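Long-range contact in putative metal resistance protein (Proteus mirabilis, PDB 6C29), which probably acts as a membrane-bound protein-disulfide reductase, whose N-terminal periplasmic part of tandem immunoglobulin folds primes the disulfide isomerase ScsC: residues N13-K24 with Y123-P134. Numbering follows the deposited sequence. Where two conformers were deposited one is given.
Sequences NDHAQVRATADK and YSLNLDLNEPAP
Tyr-123 has CG beside its backbone N (chi1 -66°), which carries the ring toward Val-18. In Val-18, CG1 is anti to the carbonyl carbon (chi1 -50°) and CG2 lies between N and that carbon, setting both methyls against the same ring face. Val-18 CG1 sits over the centre, a CH-pi contact 4.2 Å from the Tyr-123 ring centroid. Val-18 CG2 touches Tyr-123 CD2 at 3.6 Å. The phenol OH donates in the ring plane to a water, 2.7 Å from Tyr-123 OH. That water donates to the carbonyls of Asn-13 and Ala-16, tying the ring to both sides of the corner at Asp-14 and His-15. Strands 16-24 and 118-128 are outermost, within this chain, in two sheets that face each other in the immunoglobulin-like sandwich of the DsbD N-terminal family. Residues 16-24 and 123-128 run roughly the same way, 32° apart. Leu-127 CD2 touches Ala-20 O at 3.6 Å, and Leu-127 CD1 meets Ala-22 CB at 4.0 Å. Leu-129 CD2 reaches Ala-22 CB at 3.8 Å. A type I beta turn from Asp-128 to Glu-131, with an Asx turn at Asp-128, brings the chain back to strand 16-24. Here Pro-134 CG packs on Thr-21 CG2 (3.8 Å). Arg-19 NH2 lies 3.9 Å from Pro-134 CG; its guanidinium is salt-bridged to Glu-35 and Asp-4. Two more waters link backbones: Ala-22 O to Glu-131 O, and Lys-24 N to Leu-129 O.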
loop_
_atom_site.group_PDB
_atom_site.type_symbol
_atom_site.label_atom_id
_atom_site.label_comp_id
_atom_site.label_asym_id
_atom_site.label_seq_id
_atom_site.Cartn_x
_atom_site.Cartn_y
_atom_site.Cartn_z
ATOM N N ASN A 13 16.681 -15.139 5.346
ATOM C CA ASN A 13 15.851 -14.721 4.214
ATOM C C ASN A 13 16.709 -14.488 2.979
ATOM O O ASN A 13 17.375 -13.449 2.873
ATOM C CB ASN A 13 15.076 -13.463 4.593
ATOM C CG ASN A 13 14.133 -13.002 3.498
ATOM O OD1 ASN A 13 14.449 -13.117 2.319
ATOM N ND2 ASN A 13 12.990 -12.440 3.882
ATOM N N ASP A 14 16.684 -15.444 2.054
ATOM C CA ASP A 14 17.527 -15.388 0.868
ATOM C C ASP A 14 16.846 -14.734 -0.320
ATOM O O ASP A 14 17.372 -14.802 -1.438
ATOM C CB ASP A 14 17.972 -16.805 0.485
ATOM C CG ASP A 14 16.801 -17.727 0.117
ATOM O OD1 ASP A 14 15.655 -17.249 -0.104
ATOM O OD2 ASP A 14 17.032 -18.961 0.060
ATOM N N HIS A 15 15.687 -14.121 -0.085
ATOM C CA HIS A 15 14.875 -13.620 -1.199
ATOM C C HIS A 15 14.457 -12.160 -1.097
ATOM O O HIS A 15 13.581 -11.718 -1.862
ATOM C CB HIS A 15 13.608 -14.465 -1.349
ATOM C CG HIS A 15 12.741 -14.442 -0.139
ATOM N ND1 HIS A 15 12.778 -15.436 0.820
ATOM C CD2 HIS A 15 11.842 -13.529 0.289
ATOM C CE1 HIS A 15 11.921 -15.137 1.776
ATOM N NE2 HIS A 15 11.341 -13.981 1.478
ATOM N N ALA A 16 14.990 -11.444 -0.130
ATOM C CA ALA A 16 14.768 -10.011 -0.036
ATOM C C ALA A 16 16.024 -9.279 0.350
ATOM O O ALA A 16 16.861 -9.780 1.087
ATOM C CB ALA A 16 13.665 -9.691 0.953
ATOM N N GLN A 17 16.148 -8.059 -0.147
ATOM C CA GLN A 17 17.144 -7.128 0.323
ATOM C C GLN A 17 16.408 -5.807 0.558
ATOM O O GLN A 17 15.516 -5.469 -0.227
ATOM C CB GLN A 17 18.231 -6.880 -0.704
ATOM C CG GLN A 17 18.903 -7.993 -1.401
ATOM C CD GLN A 17 19.929 -7.386 -2.335
ATOM O OE1 GLN A 17 19.772 -7.426 -3.552
ATOM N NE2 GLN A 17 20.928 -6.736 -1.768
ATOM N N VAL A 18 16.811 -5.055 1.587
ATOM C CA VAL A 18 16.180 -3.766 1.847
ATOM C C VAL A 18 17.205 -2.693 2.108
ATOM O O VAL A 18 18.317 -2.948 2.537
ATOM C CB VAL A 18 15.175 -3.811 3.045
ATOM C CG1 VAL A 18 14.174 -5.000 2.901
ATOM C CG2 VAL A 18 15.895 -3.869 4.365
ATOM N N ARG A 19 16.834 -1.464 1.787
ATOM C CA ARG A 19 17.709 -0.317 1.972
ATOM C C ARG A 19 16.876 0.870 2.373
ATOM O O ARG A 19 15.853 1.107 1.754
ATOM C CB ARG A 19 18.460 0.009 0.681
ATOM C CG ARG A 19 19.307 1.306 0.756
ATOM C CD ARG A 19 20.116 1.503 -0.543
ATOM N NE ARG A 19 20.888 2.752 -0.587
ATOM C CZ ARG A 19 20.746 3.714 -1.506
ATOM N NH1 ARG A 19 19.822 3.634 -2.464
ATOM N NH2 ARG A 19 21.545 4.779 -1.464
ATOM N N ALA A 20 17.317 1.622 3.383
ATOM C CA ALA A 20 16.671 2.856 3.757
ATOM C C ALA A 20 17.639 4.019 3.659
ATOM O O ALA A 20 18.817 3.890 4.020
ATOM C CB ALA A 20 16.103 2.770 5.140
ATOM N N THR A 21 17.135 5.136 3.158
ATOM C CA THR A 21 17.877 6.384 3.069
ATOM C C THR A 21 16.988 7.498 3.598
ATOM O O THR A 21 15.772 7.344 3.636
ATOM C CB THR A 21 18.290 6.700 1.648
ATOM O OG1 THR A 21 17.138 6.682 0.795
ATOM C CG2 THR A 21 19.331 5.691 1.170
ATOM N N ALA A 22 17.578 8.587 4.048
ATOM C CA ALA A 22 16.787 9.613 4.686
ATOM C C ALA A 22 17.408 10.984 4.616
ATOM O O ALA A 22 18.605 11.124 4.428
ATOM C CB ALA A 22 16.542 9.239 6.145
ATOM N N ASP A 23 16.547 11.982 4.764
ATOM C CA ASP A 23 16.939 13.386 4.805
ATOM C C ASP A 23 16.148 14.076 5.902
ATOM O O ASP A 23 14.944 13.901 5.994
ATOM C CB ASP A 23 16.673 14.029 3.455
ATOM C CG ASP A 23 17.267 15.413 3.335
ATOM O OD1 ASP A 23 18.009 15.826 4.247
ATOM O OD2 ASP A 23 16.988 16.083 2.321
ATOM N N LYS A 24 16.835 14.831 6.762
ATOM C CA LYS A 24 16.161 15.589 7.795
ATOM C C LYS A 24 16.284 17.050 7.444
ATOM O O LYS A 24 17.378 17.550 7.195
ATOM C CB LYS A 24 16.732 15.299 9.195
ATOM C CG LYS A 24 15.961 16.025 10.297
ATOM C CD LYS A 24 16.228 15.479 11.705
ATOM C CE LYS A 24 17.332 16.164 12.436
ATOM N NZ LYS A 24 17.261 15.767 13.877
ATOM N N TYR A 123 14.260 -6.407 9.935
ATOM C CA TYR A 123 15.450 -5.696 9.474
ATOM C C TYR A 123 15.687 -4.490 10.364
ATOM O O TYR A 123 14.783 -3.685 10.553
ATOM C CB TYR A 123 15.289 -5.249 8.009
ATOM C CG TYR A 123 15.209 -6.386 7.036
ATOM C CD1 TYR A 123 14.019 -7.030 6.778
ATOM C CD2 TYR A 123 16.327 -6.825 6.350
ATOM C CE1 TYR A 123 13.945 -8.092 5.900
ATOM C CE2 TYR A 123 16.260 -7.878 5.484
ATOM C CZ TYR A 123 15.068 -8.501 5.241
ATOM O OH TYR A 123 14.970 -9.567 4.379
ATOM N N SER A 124 16.891 -4.340 10.901
ATOM C CA SER A 124 17.201 -3.199 11.745
ATOM C C SER A 124 17.719 -2.067 10.886
ATOM O O SER A 124 18.733 -2.221 10.185
ATOM C CB SER A 124 18.227 -3.578 12.803
ATOM O OG SER A 124 17.673 -4.508 13.702
ATOM N N LEU A 125 16.993 -0.951 10.914
ATOM C CA LEU A 125 17.309 0.237 10.124
ATOM C C LEU A 125 17.948 1.263 11.051
ATOM O O LEU A 125 17.313 1.755 11.945
ATOM C CB LEU A 125 16.033 0.797 9.481
ATOM C CG LEU A 125 15.192 -0.221 8.740
ATOM C CD1 LEU A 125 13.929 0.491 8.241
ATOM C CD2 LEU A 125 16.002 -0.852 7.599
ATOM N N ASN A 126 19.210 1.583 10.814
ATOM C CA ASN A 126 19.926 2.565 11.595
ATOM C C ASN A 126 20.368 3.695 10.679
ATOM O O ASN A 126 21.138 3.492 9.744
ATOM C CB ASN A 126 21.114 1.879 12.291
ATOM C CG ASN A 126 20.661 0.727 13.181
ATOM O OD1 ASN A 126 19.805 0.894 14.055
ATOM N ND2 ASN A 126 21.215 -0.456 12.943
ATOM N N LEU A 127 19.842 4.883 10.940
ATOM C CA LEU A 127 20.078 6.066 10.092
ATOM C C LEU A 127 20.716 7.190 10.896
ATOM O O LEU A 127 20.213 7.577 11.951
ATOM C CB LEU A 127 18.767 6.557 9.476
ATOM C CG LEU A 127 18.062 5.586 8.518
ATOM C CD1 LEU A 127 16.583 5.908 8.410
ATOM C CD2 LEU A 127 18.733 5.680 7.181
ATOM N N ASP A 128 21.830 7.720 10.379
ATOM C CA ASP A 128 22.507 8.858 10.993
ATOM C C ASP A 128 22.111 10.119 10.244
ATOM O O ASP A 128 22.598 10.379 9.154
ATOM C CB ASP A 128 24.022 8.649 10.982
ATOM C CG ASP A 128 24.791 9.781 11.693
ATOM O OD1 ASP A 128 24.175 10.796 12.090
ATOM O OD2 ASP A 128 26.030 9.650 11.847
ATOM N N LEU A 129 21.198 10.888 10.827
ATOM C CA LEU A 129 20.618 12.022 10.128
ATOM C C LEU A 129 21.537 13.252 10.117
ATOM O O LEU A 129 21.199 14.269 9.511
ATOM C CB LEU A 129 19.271 12.375 10.755
ATOM C CG LEU A 129 18.228 11.254 10.754
ATOM C CD1 LEU A 129 16.943 11.655 11.450
ATOM C CD2 LEU A 129 17.923 10.854 9.343
ATOM N N ASN A 130 22.721 13.135 10.713
ATOM C CA ASN A 130 23.727 14.189 10.613
ATOM C C ASN A 130 24.554 14.049 9.350
ATOM O O ASN A 130 25.340 14.936 9.018
ATOM C CB ASN A 130 24.667 14.163 11.820
ATOM C CG ASN A 130 24.078 14.831 13.039
ATOM O OD1 ASN A 130 23.256 15.745 12.929
ATOM N ND2 ASN A 130 24.502 14.382 14.219
ATOM N N GLU A 131 24.422 12.899 8.694
ATOM C CA GLU A 131 25.046 12.663 7.407
ATOM C C GLU A 131 24.070 13.092 6.302
ATOM O O GLU A 131 22.849 12.982 6.457
ATOM C CB GLU A 131 25.432 11.195 7.256
ATOM C CG GLU A 131 26.392 10.664 8.317
ATOM C CD GLU A 131 27.805 11.214 8.187
ATOM O OE1 GLU A 131 28.071 11.982 7.238
ATOM O OE2 GLU A 131 28.658 10.868 9.036
ATOM N N PRO A 132 24.610 13.590 5.192
ATOM C CA PRO A 132 23.776 14.028 4.075
ATOM C C PRO A 132 23.066 12.867 3.391
ATOM O O PRO A 132 23.594 11.754 3.338
ATOM C CB PRO A 132 24.776 14.694 3.128
ATOM C CG PRO A 132 26.087 14.048 3.450
ATOM C CD PRO A 132 26.043 13.775 4.922
ATOM N N ALA A 133 21.850 13.125 2.939
ATOM C CA ALA A 133 21.140 12.178 2.100
ATOM C C ALA A 133 21.988 11.902 0.863
ATOM O O ALA A 133 22.767 12.754 0.442
ATOM C CB ALA A 133 19.779 12.718 1.706
ATOM N N PRO A 134 21.837 10.708 0.274
ATOM C CA PRO A 134 22.560 10.454 -0.977
ATOM C C PRO A 134 22.260 11.516 -2.033
ATOM O O PRO A 134 21.221 12.178 -1.991
ATOM C CB PRO A 134 22.028 9.081 -1.417
ATOM C CG PRO A 134 21.516 8.448 -0.169
ATOM C CD PRO A 134 20.989 9.572 0.675
HETATM O O HOH W 1 17.182 -10.839 3.557
HETATM O O HOH W 2 20.209 13.058 5.939
HETATM O O HOH W 3 19.653 14.879 7.128
#